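Local coordinates for protein Niban 2 (Homo sapiens, PDB 7CTP), which may play a role in suppressing apoptosis and may promote melanoma cell invasion in vitro, this chain holding its PH domain and a large helical region, at residues A[35-46]-A[201-209]; A[84-92]-A[99-107]. All coordinates share one frame; numbering follows the deposited sequence.

Overall arrangement
The two contacts belong to different parts of the chain. Contact 1 packs the end of the long helix 10-48 against the start of helix 204-218 in the helical body, and the 154 residues between its segments include the seven-stranded sheet of the PH domain. Contact 2, the hairpin 84-91/97-100 with helix 103-107, is nested within that loop and lies in the PH domain. The centres of contact 1 and contact 2 are about 43 Å apart; the nearest atoms of contact 1 and contact 2 are about 22 Å apart, without touching. They lie on opposite sides of the chain's centre, about 18 and 29 Å from it. A glycerol, probably from the crystallisation liquor, lies near Glu46 in contact 1.

Contact 1. Residues A[35-46]-A[201-209]; sequences YGVALFNSMRHE and SKVEGPAFT
Val203 rests on Tyr35: CG1 sits over one face of the phenol ring in a CH-pi contact, 4.0 Å from CG1 to the ring centroid. The same methyl faces the backbone N of Leu39, while CG2 turns to Leu39 CD1 and Ser42 CB; with CG1 anti to its backbone N (chi1 180°), the valine spreads its two branches along this helix. At the ring edge, near its plane, Glu204 CG lies 3.9 Å from Tyr35 OH. That hydroxyl is hydrogen-bonded to Gln297, and Glu204 OE2 to Gln294, both on helix 260-337. Were Tyr35 an alanine, Val203 CG1 would probably lose its aromatic platform and Gln297 OE1 the phenol hydroxyl it bonds. Val203 is the N-cap residue of helix 204-218; segment 204-209 runs at 138° to segment 35-46, their axes 8.4 Å apart at closest approach. This proximity suits small residues: Ala38 CB and Ala207 CB meet at 3.8 Å. Beside them, one water donates to both Ala38 O and Lys202 O. Lys202 runs from this joint along the surface. Lys202 CB lies 3.4 Å from Ser42 OG, CD and then CE draw closer to Glu46 OE2, and Lys202 NZ closes a 2.7 Å salt bridge to Glu46 OE2, approaching from above the carboxylate plane. A second water links Lys202 NZ to Ser42 OG.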
loop_
_atom_site.group_PDB
_atom_site.type_symbol
_atom_site.label_atom_id
_atom_site.label_comp_id
_atom_site.label_asym_id
_atom_site.label_seq_id
_atom_site.Cartn_x
_atom_site.Cartn_y
_atom_site.Cartn_z
ATOM N N TYR A 35 -15.469 6.765 -11.619
ATOM C CA TYR A 35 -14.431 7.037 -12.607
ATOM C C TYR A 35 -14.518 8.469 -13.124
ATOM O O TYR A 35 -13.509 9.186 -13.178
ATOM C CB TYR A 35 -14.519 6.054 -13.770
ATOM C CG TYR A 35 -13.247 6.037 -14.587
ATOM C CD1 TYR A 35 -12.178 5.229 -14.227
ATOM C CD2 TYR A 35 -13.098 6.872 -15.689
ATOM C CE1 TYR A 35 -11.003 5.223 -14.963
ATOM C CE2 TYR A 35 -11.930 6.881 -16.422
ATOM C CZ TYR A 35 -10.891 6.051 -16.060
ATOM O OH TYR A 35 -9.728 6.058 -16.797
ATOM N N GLY A 36 -15.720 8.912 -13.492
ATOM C CA GLY A 36 -15.849 10.254 -14.031
ATOM C C GLY A 36 -15.611 11.339 -12.998
ATOM O O GLY A 36 -15.200 12.451 -13.343
ATOM N N VAL A 37 -15.884 11.040 -11.728
ATOM C CA VAL A 37 -15.606 11.999 -10.664
ATOM C C VAL A 37 -14.102 12.159 -10.495
ATOM O O VAL A 37 -13.582 13.277 -10.405
ATOM C CB VAL A 37 -16.281 11.556 -9.350
ATOM C CG1 VAL A 37 -15.861 12.473 -8.190
ATOM C CG2 VAL A 37 -17.809 11.511 -9.492
ATOM N N ALA A 38 -13.378 11.036 -10.463
ATOM C CA ALA A 38 -11.923 11.088 -10.382
ATOM C C ALA A 38 -11.330 11.830 -11.571
ATOM O O ALA A 38 -10.360 12.587 -11.421
ATOM C CB ALA A 38 -11.348 9.674 -10.302
ATOM N N LEU A 39 -11.889 11.603 -12.766
ATOM C CA LEU A 39 -11.421 12.299 -13.963
ATOM C C LEU A 39 -11.655 13.798 -13.844
ATOM O O LEU A 39 -10.758 14.604 -14.125
ATOM C CB LEU A 39 -12.128 11.741 -15.199
ATOM C CG LEU A 39 -11.753 12.378 -16.544
ATOM C CD1 LEU A 39 -10.294 12.104 -16.869
ATOM C CD2 LEU A 39 -12.659 11.824 -17.640
ATOM N N PHE A 40 -12.856 14.191 -13.419
ATOM C CA PHE A 40 -13.141 15.614 -13.250
ATOM C C PHE A 40 -12.195 16.257 -12.240
ATOM O O PHE A 40 -11.677 17.358 -12.470
ATOM C CB PHE A 40 -14.588 15.824 -12.817
ATOM C CG PHE A 40 -14.889 17.248 -12.468
ATOM C CD1 PHE A 40 -15.118 18.178 -13.466
ATOM C CD2 PHE A 40 -14.895 17.668 -11.145
ATOM C CE1 PHE A 40 -15.375 19.500 -13.151
ATOM C CE2 PHE A 40 -15.152 18.992 -10.828
ATOM C CZ PHE A 40 -15.398 19.905 -11.837
ATOM N N ASN A 41 -11.972 15.599 -11.097
ATOM C CA ASN A 41 -11.122 16.205 -10.068
ATOM C C ASN A 41 -9.692 16.382 -10.565
ATOM O O ASN A 41 -9.043 17.400 -10.283
ATOM C CB ASN A 41 -11.137 15.364 -8.791
ATOM C CG ASN A 41 -12.477 15.407 -8.077
ATOM O OD1 ASN A 41 -13.224 16.381 -8.185
ATOM N ND2 ASN A 41 -12.778 14.349 -7.330
ATOM N N SER A 42 -9.182 15.397 -11.303
ATOM C CA SER A 42 -7.820 15.483 -11.812
ATOM C C SER A 42 -7.725 16.575 -12.863
ATOM O O SER A 42 -6.793 17.390 -12.850
ATOM C CB SER A 42 -7.376 14.136 -12.384
ATOM O OG SER A 42 -6.086 14.222 -12.983
ATOM N N MET A 43 -8.703 16.627 -13.769
ATOM C CA MET A 43 -8.672 17.658 -14.800
ATOM C C MET A 43 -8.847 19.045 -14.205
ATOM O O MET A 43 -8.239 20.008 -14.686
ATOM C CB MET A 43 -9.738 17.390 -15.853
ATOM C CG MET A 43 -9.398 16.209 -16.711
ATOM S SD MET A 43 -10.595 16.025 -18.030
ATOM C CE MET A 43 -10.207 17.469 -19.043
ATOM N N ARG A 44 -9.660 19.172 -13.156
ATOM C CA ARG A 44 -9.815 20.484 -12.541
ATOM C C ARG A 44 -8.494 20.959 -11.952
ATOM O O ARG A 44 -8.126 22.132 -12.100
ATOM C CB ARG A 44 -10.910 20.462 -11.481
ATOM C CG ARG A 44 -11.268 21.854 -10.969
ATOM C CD ARG A 44 -12.364 21.789 -9.932
ATOM N NE ARG A 44 -12.647 23.097 -9.352
ATOM C CZ ARG A 44 -13.473 23.289 -8.329
ATOM N NH1 ARG A 44 -14.091 22.254 -7.777
ATOM N NH2 ARG A 44 -13.683 24.512 -7.858
ATOM N N HIS A 45 -7.748 20.049 -11.312
ATOM C CA HIS A 45 -6.450 20.407 -10.749
ATOM C C HIS A 45 -5.488 20.868 -11.837
ATOM O O HIS A 45 -4.804 21.887 -11.687
ATOM C CB HIS A 45 -5.860 19.223 -9.979
ATOM C CG HIS A 45 -6.407 19.070 -8.595
ATOM N ND1 HIS A 45 -6.527 20.128 -7.719
ATOM C CD2 HIS A 45 -6.869 17.980 -7.936
ATOM C CE1 HIS A 45 -7.040 19.697 -6.579
ATOM N NE2 HIS A 45 -7.256 18.398 -6.685
ATOM N N GLU A 46 -5.427 20.130 -12.949
ATOM C CA GLU A 46 -4.498 20.477 -14.021
ATOM C C GLU A 46 -4.879 21.803 -14.664
ATOM O O GLU A 46 -4.036 22.695 -14.824
ATOM C CB GLU A 46 -4.458 19.361 -15.066
ATOM C CG GLU A 46 -3.858 18.061 -14.546
ATOM C CD GLU A 46 -4.024 16.900 -15.511
ATOM O OE1 GLU A 46 -5.109 16.771 -16.111
ATOM O OE2 GLU A 46 -3.068 16.111 -15.661
ATOM N N SER A 201 -0.985 7.996 -9.728
ATOM C CA SER A 201 -2.035 7.738 -10.702
ATOM C C SER A 201 -3.071 8.851 -10.630
ATOM O O SER A 201 -3.585 9.173 -9.553
ATOM C CB SER A 201 -2.693 6.382 -10.441
ATOM O OG SER A 201 -3.882 6.255 -11.199
ATOM N N LYS A 202 -3.362 9.460 -11.776
ATOM C CA LYS A 202 -4.238 10.623 -11.761
ATOM C C LYS A 202 -5.696 10.228 -11.615
ATOM O O LYS A 202 -6.449 10.890 -10.899
ATOM C CB LYS A 202 -4.044 11.451 -13.035
ATOM C CG LYS A 202 -2.607 11.883 -13.272
ATOM C CD LYS A 202 -2.491 12.772 -14.497
ATOM C CE LYS A 202 -1.300 13.721 -14.377
ATOM N NZ LYS A 202 -1.639 14.998 -13.670
ATOM N N VAL A 203 -6.115 9.161 -12.290
ATOM C CA VAL A 203 -7.542 8.887 -12.417
ATOM C C VAL A 203 -7.862 7.469 -11.967
ATOM O O VAL A 203 -8.720 7.270 -11.102
ATOM C CB VAL A 203 -8.018 9.116 -13.860
ATOM C CG1 VAL A 203 -9.507 8.818 -13.991
ATOM C CG2 VAL A 203 -7.718 10.554 -14.279
ATOM N N GLU A 204 -7.182 6.479 -12.561
ATOM C CA GLU A 204 -7.512 5.077 -12.295
ATOM C C GLU A 204 -7.338 4.726 -10.823
ATOM O O GLU A 204 -8.182 4.041 -10.230
ATOM C CB GLU A 204 -6.649 4.166 -13.163
ATOM C CG GLU A 204 -7.054 4.141 -14.626
ATOM C CD GLU A 204 -6.156 3.237 -15.454
ATOM O OE1 GLU A 204 -5.516 2.329 -14.874
ATOM O OE2 GLU A 204 -6.094 3.443 -16.683
ATOM N N GLY A 205 -6.230 5.158 -10.224
ATOM C CA GLY A 205 -5.946 4.879 -8.834
ATOM C C GLY A 205 -7.005 5.394 -7.880
ATOM O O GLY A 205 -7.615 4.625 -7.129
ATOM N N PRO A 206 -7.236 6.714 -7.879
ATOM C CA PRO A 206 -8.285 7.265 -7.004
ATOM C C PRO A 206 -9.672 6.708 -7.276
ATOM O O PRO A 206 -10.440 6.499 -6.333
ATOM C CB PRO A 206 -8.219 8.777 -7.292
ATOM C CG PRO A 206 -6.822 9.005 -7.743
ATOM C CD PRO A 206 -6.439 7.777 -8.523
ATOM N N ALA A 207 -10.030 6.477 -8.543
ATOM C CA ALA A 207 -11.343 5.907 -8.833
ATOM C C ALA A 207 -11.468 4.531 -8.199
ATOM O O ALA A 207 -12.493 4.198 -7.598
ATOM C CB ALA A 207 -11.579 5.832 -10.338
ATOM N N PHE A 208 -10.411 3.724 -8.304
ATOM C CA PHE A 208 -10.476 2.378 -7.751
ATOM C C PHE A 208 -10.551 2.407 -6.230
ATOM O O PHE A 208 -11.407 1.748 -5.625
ATOM C CB PHE A 208 -9.279 1.555 -8.220
ATOM C CG PHE A 208 -9.308 0.146 -7.723
ATOM C CD1 PHE A 208 -10.055 -0.821 -8.377
ATOM C CD2 PHE A 208 -8.624 -0.202 -6.573
ATOM C CE1 PHE A 208 -10.092 -2.130 -7.897
ATOM C CE2 PHE A 208 -8.671 -1.499 -6.088
ATOM C CZ PHE A 208 -9.403 -2.460 -6.752
ATOM N N THR A 209 -9.656 3.154 -5.582
ATOM C CA THR A 209 -9.623 3.074 -4.125
ATOM C C THR A 209 -10.847 3.740 -3.502
ATOM O O THR A 209 -11.351 3.277 -2.472
ATOM C CB THR A 209 -8.324 3.669 -3.591
ATOM O OG1 THR A 209 -8.218 5.028 -4.018
ATOM C CG2 THR A 209 -7.146 2.903 -4.141
HETATM O O HOH W 1 -8.602 12.031 -9.451
HETATM O O HOH W 2 -4.159 15.399 -11.797
#

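Contact 2. Residues A[84-92]-A[99-107]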
loop_
_atom_site.group_PDB
_atom_site.type_symbol
_atom_site.label_atom_id
_atom_site.label_comp_id
_atom_site.label_asym_id
_atom_site.label_seq_id
_atom_site.Cartn_x
_atom_site.Cartn_y
_atom_site.Cartn_z
ATOM N N TRP A 84 10.690 -31.511 3.877
ATOM C CA TRP A 84 11.484 -30.307 3.672
ATOM C C TRP A 84 12.534 -30.543 2.593
ATOM O O TRP A 84 13.263 -31.543 2.626
ATOM C CB TRP A 84 12.158 -29.882 4.973
ATOM C CG TRP A 84 11.217 -29.393 6.021
ATOM C CD1 TRP A 84 10.475 -30.154 6.882
ATOM C CD2 TRP A 84 10.924 -28.028 6.338
ATOM N NE1 TRP A 84 9.734 -29.344 7.711
ATOM C CE2 TRP A 84 9.994 -28.035 7.397
ATOM C CE3 TRP A 84 11.357 -26.800 5.826
ATOM C CZ2 TRP A 84 9.488 -26.860 7.953
ATOM C CZ3 TRP A 84 10.857 -25.638 6.381
ATOM C CH2 TRP A 84 9.932 -25.674 7.432
ATOM N N ARG A 85 12.614 -29.621 1.637
ATOM C CA ARG A 85 13.553 -29.715 0.531
ATOM C C ARG A 85 14.346 -28.427 0.444
ATOM O O ARG A 85 13.800 -27.342 0.666
ATOM C CB ARG A 85 12.839 -29.946 -0.806
ATOM C CG ARG A 85 12.074 -31.247 -0.913
ATOM C CD ARG A 85 12.985 -32.460 -0.799
ATOM N NE ARG A 85 12.226 -33.703 -0.916
ATOM C CZ ARG A 85 12.592 -34.859 -0.373
ATOM N NH1 ARG A 85 13.713 -34.937 0.325
ATOM N NH2 ARG A 85 11.838 -35.939 -0.528
ATOM N N ASN A 86 15.633 -28.544 0.121
ATOM C CA ASN A 86 16.394 -27.356 -0.234
ATOM C C ASN A 86 15.759 -26.702 -1.447
ATOM O O ASN A 86 15.217 -27.381 -2.327
ATOM C CB ASN A 86 17.855 -27.698 -0.536
ATOM C CG ASN A 86 18.620 -26.514 -1.121
ATOM O OD1 ASN A 86 19.128 -25.665 -0.390
ATOM N ND2 ASN A 86 18.682 -26.442 -2.450
ATOM N N ARG A 87 15.802 -25.372 -1.481
ATOM C CA ARG A 87 15.381 -24.624 -2.651
ATOM C C ARG A 87 16.331 -23.457 -2.840
ATOM O O ARG A 87 16.684 -22.776 -1.873
ATOM C CB ARG A 87 13.938 -24.106 -2.516
ATOM C CG ARG A 87 12.870 -25.174 -2.635
ATOM C CD ARG A 87 12.570 -25.511 -4.087
ATOM N NE ARG A 87 11.576 -26.572 -4.207
ATOM C CZ ARG A 87 11.855 -27.870 -4.152
ATOM N NH1 ARG A 87 13.107 -28.276 -3.981
ATOM N NH2 ARG A 87 10.882 -28.761 -4.269
ATOM N N PHE A 88 16.768 -23.247 -4.077
ATOM C CA PHE A 88 17.464 -22.015 -4.411
ATOM C C PHE A 88 16.418 -20.927 -4.574
ATOM O O PHE A 88 15.528 -21.038 -5.425
ATOM C CB PHE A 88 18.292 -22.160 -5.683
ATOM C CG PHE A 88 19.029 -20.909 -6.062
ATOM C CD1 PHE A 88 20.016 -20.392 -5.239
ATOM C CD2 PHE A 88 18.719 -20.234 -7.233
ATOM C CE1 PHE A 88 20.691 -19.223 -5.588
ATOM C CE2 PHE A 88 19.389 -19.066 -7.586
ATOM C CZ PHE A 88 20.372 -18.564 -6.767
ATOM N N SER A 89 16.504 -19.898 -3.740
ATOM C CA SER A 89 15.477 -18.872 -3.652
ATOM C C SER A 89 16.061 -17.559 -4.150
ATOM O O SER A 89 17.139 -17.150 -3.710
ATOM C CB SER A 89 14.972 -18.741 -2.215
ATOM O OG SER A 89 14.344 -17.492 -2.008
ATOM N N LEU A 90 15.356 -16.908 -5.072
ATOM C CA LEU A 90 15.869 -15.735 -5.763
ATOM C C LEU A 90 14.824 -14.634 -5.735
ATOM O O LEU A 90 13.637 -14.895 -5.961
ATOM C CB LEU A 90 16.242 -16.079 -7.214
ATOM C CG LEU A 90 17.034 -15.088 -8.074
ATOM C CD1 LEU A 90 17.761 -15.844 -9.161
ATOM C CD2 LEU A 90 16.141 -14.027 -8.698
ATOM N N VAL A 91 15.266 -13.410 -5.469
ATOM C CA VAL A 91 14.390 -12.244 -5.531
ATOM C C VAL A 91 14.792 -11.390 -6.729
ATOM O O VAL A 91 15.812 -10.692 -6.672
ATOM C CB VAL A 91 14.449 -11.420 -4.239
ATOM C CG1 VAL A 91 13.612 -10.153 -4.398
ATOM C CG2 VAL A 91 13.946 -12.250 -3.062
ATOM N N PRO A 92 14.024 -11.404 -7.817
ATOM C CA PRO A 92 14.380 -10.587 -8.986
ATOM C C PRO A 92 14.180 -9.097 -8.768
ATOM O O PRO A 92 13.732 -8.657 -7.706
ATOM C CB PRO A 92 13.435 -11.102 -10.081
ATOM C CG PRO A 92 12.843 -12.370 -9.560
ATOM C CD PRO A 92 12.838 -12.236 -8.070
ATOM N N LEU A 99 11.449 -19.630 -6.470
ATOM C CA LEU A 99 12.044 -20.823 -5.876
ATOM C C LEU A 99 12.369 -21.842 -6.967
ATOM O O LEU A 99 11.481 -22.252 -7.724
ATOM C CB LEU A 99 11.100 -21.431 -4.841
ATOM C CG LEU A 99 10.538 -20.466 -3.788
ATOM C CD1 LEU A 99 9.541 -21.170 -2.877
ATOM C CD2 LEU A 99 11.664 -19.864 -2.973
ATOM N N TYR A 100 13.637 -22.251 -7.036
ATOM C CA TYR A 100 14.108 -23.310 -7.919
ATOM C C TYR A 100 14.488 -24.532 -7.095
ATOM O O TYR A 100 14.748 -24.429 -5.897
ATOM C CB TYR A 100 15.321 -22.855 -8.736
ATOM C CG TYR A 100 15.054 -21.694 -9.661
ATOM C CD1 TYR A 100 15.126 -20.386 -9.202
ATOM C CD2 TYR A 100 14.742 -21.906 -10.999
ATOM C CE1 TYR A 100 14.890 -19.317 -10.047
ATOM C CE2 TYR A 100 14.503 -20.844 -11.854
ATOM C CZ TYR A 100 14.580 -19.553 -11.370
ATOM O OH TYR A 100 14.342 -18.485 -12.205
ATOM N N GLU A 101 14.540 -25.696 -7.756
ATOM C CA GLU A 101 14.901 -26.929 -7.057
ATOM C C GLU A 101 16.269 -26.798 -6.397
ATOM O O GLU A 101 16.442 -27.121 -5.215
ATOM C CB GLU A 101 14.868 -28.116 -8.024
ATOM C CG GLU A 101 15.148 -29.467 -7.361
ATOM C CD GLU A 101 14.644 -30.643 -8.181
ATOM O OE1 GLU A 101 14.306 -31.689 -7.587
ATOM O OE2 GLU A 101 14.590 -30.523 -9.423
ATOM N N ASN A 102 17.252 -26.310 -7.145
ATOM C CA ASN A 102 18.560 -25.973 -6.605
ATOM C C ASN A 102 19.186 -24.963 -7.553
ATOM O O ASN A 102 18.613 -24.626 -8.592
ATOM C CB ASN A 102 19.441 -27.217 -6.418
ATOM C CG ASN A 102 19.374 -28.172 -7.596
ATOM O OD1 ASN A 102 19.485 -27.767 -8.753
ATOM N ND2 ASN A 102 19.186 -29.453 -7.302
ATOM N N LYS A 103 20.365 -24.466 -7.176
ATOM C CA LYS A 103 21.026 -23.460 -8.000
ATOM C C LYS A 103 21.534 -24.054 -9.308
ATOM O O LYS A 103 21.536 -23.369 -10.334
ATOM C CB LYS A 103 22.165 -22.807 -7.219
ATOM C CG LYS A 103 22.891 -21.704 -7.976
ATOM C CD LYS A 103 23.972 -21.072 -7.105
ATOM C CE LYS A 103 24.072 -19.566 -7.332
ATOM N NZ LYS A 103 25.430 -19.019 -7.013
ATOM N N ALA A 104 21.949 -25.324 -9.294
ATOM C CA ALA A 104 22.368 -25.976 -10.529
ATOM C C ALA A 104 21.222 -26.038 -11.529
ATOM O O ALA A 104 21.424 -25.819 -12.728
ATOM C CB ALA A 104 22.911 -27.375 -10.242
ATOM N N ALA A 105 20.005 -26.325 -11.055
ATOM C CA ALA A 105 18.846 -26.289 -11.942
ATOM C C ALA A 105 18.611 -24.880 -12.467
ATOM O O ALA A 105 18.213 -24.691 -13.622
ATOM C CB ALA A 105 17.604 -26.816 -11.224
ATOM N N TYR A 106 18.876 -23.873 -11.638
ATOM C CA TYR A 106 18.722 -22.495 -12.087
ATOM C C TYR A 106 19.713 -22.163 -13.195
ATOM O O TYR A 106 19.374 -21.452 -14.146
ATOM C CB TYR A 106 18.889 -21.558 -10.894
ATOM C CG TYR A 106 19.083 -20.091 -11.216
ATOM C CD1 TYR A 106 18.048 -19.316 -11.721
ATOM C CD2 TYR A 106 20.296 -19.473 -10.961
ATOM C CE1 TYR A 106 18.229 -17.974 -11.979
ATOM C CE2 TYR A 106 20.485 -18.142 -11.217
ATOM C CZ TYR A 106 19.452 -17.393 -11.728
ATOM O OH TYR A 106 19.645 -16.051 -11.981
ATOM N N GLU A 107 20.940 -22.691 -13.098
ATOM C CA GLU A 107 21.977 -22.350 -14.070
ATOM C C GLU A 107 21.682 -22.968 -15.430
ATOM O O GLU A 107 21.979 -22.368 -16.470
ATOM C CB GLU A 107 23.348 -22.808 -13.567
ATOM C CG GLU A 107 23.722 -22.350 -12.160
ATOM C CD GLU A 107 24.230 -20.920 -12.087
ATOM O OE1 GLU A 107 25.084 -20.648 -11.210
ATOM O OE2 GLU A 107 23.778 -20.072 -12.887
#
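Phe88 meets Lys103 and Tyr106 of the short helix 103-107. Lys103 CB stands over one face of the Phe88 ring, 4.0 Å from CB to the centroid in a CH-pi contact, and its CE reaches on to Phe88 CE1 and CZ. Phe88 CE2 lies over a face of Tyr106, 3.5 Å from CD2, the two ring planes inclined at 39°. With its CG anti to the backbone N (chi1 166°), Tyr106 also brings its ring to Leu90 CD1, 3.4 Å from Tyr106 CZ. Behind these side chains is the antiparallel hairpin, where Phe88 and Tyr100 form a hydrogen-bonded pair: Tyr100 N donates almost straight to Phe88 O (2.8 Å), whereas the return bond from Phe88 N to Tyr100 O is weak. Ser89 CB and Leu99 CD2 touch at 3.6 Å on the other face of the sheet. The helix is started by Asn102, its N-cap, whose OD1 accepts from Ala105 N at 2.8 Å and so fixes the turn presenting Lys103 and Tyr106. Within the PH-domain sheet, strand 84-91 lies between 97-100 and 70-77; Ser89 touches Trp182 of helix 176-194, while on the face bearing Phe88 the hairpin is covered by helix 103-107.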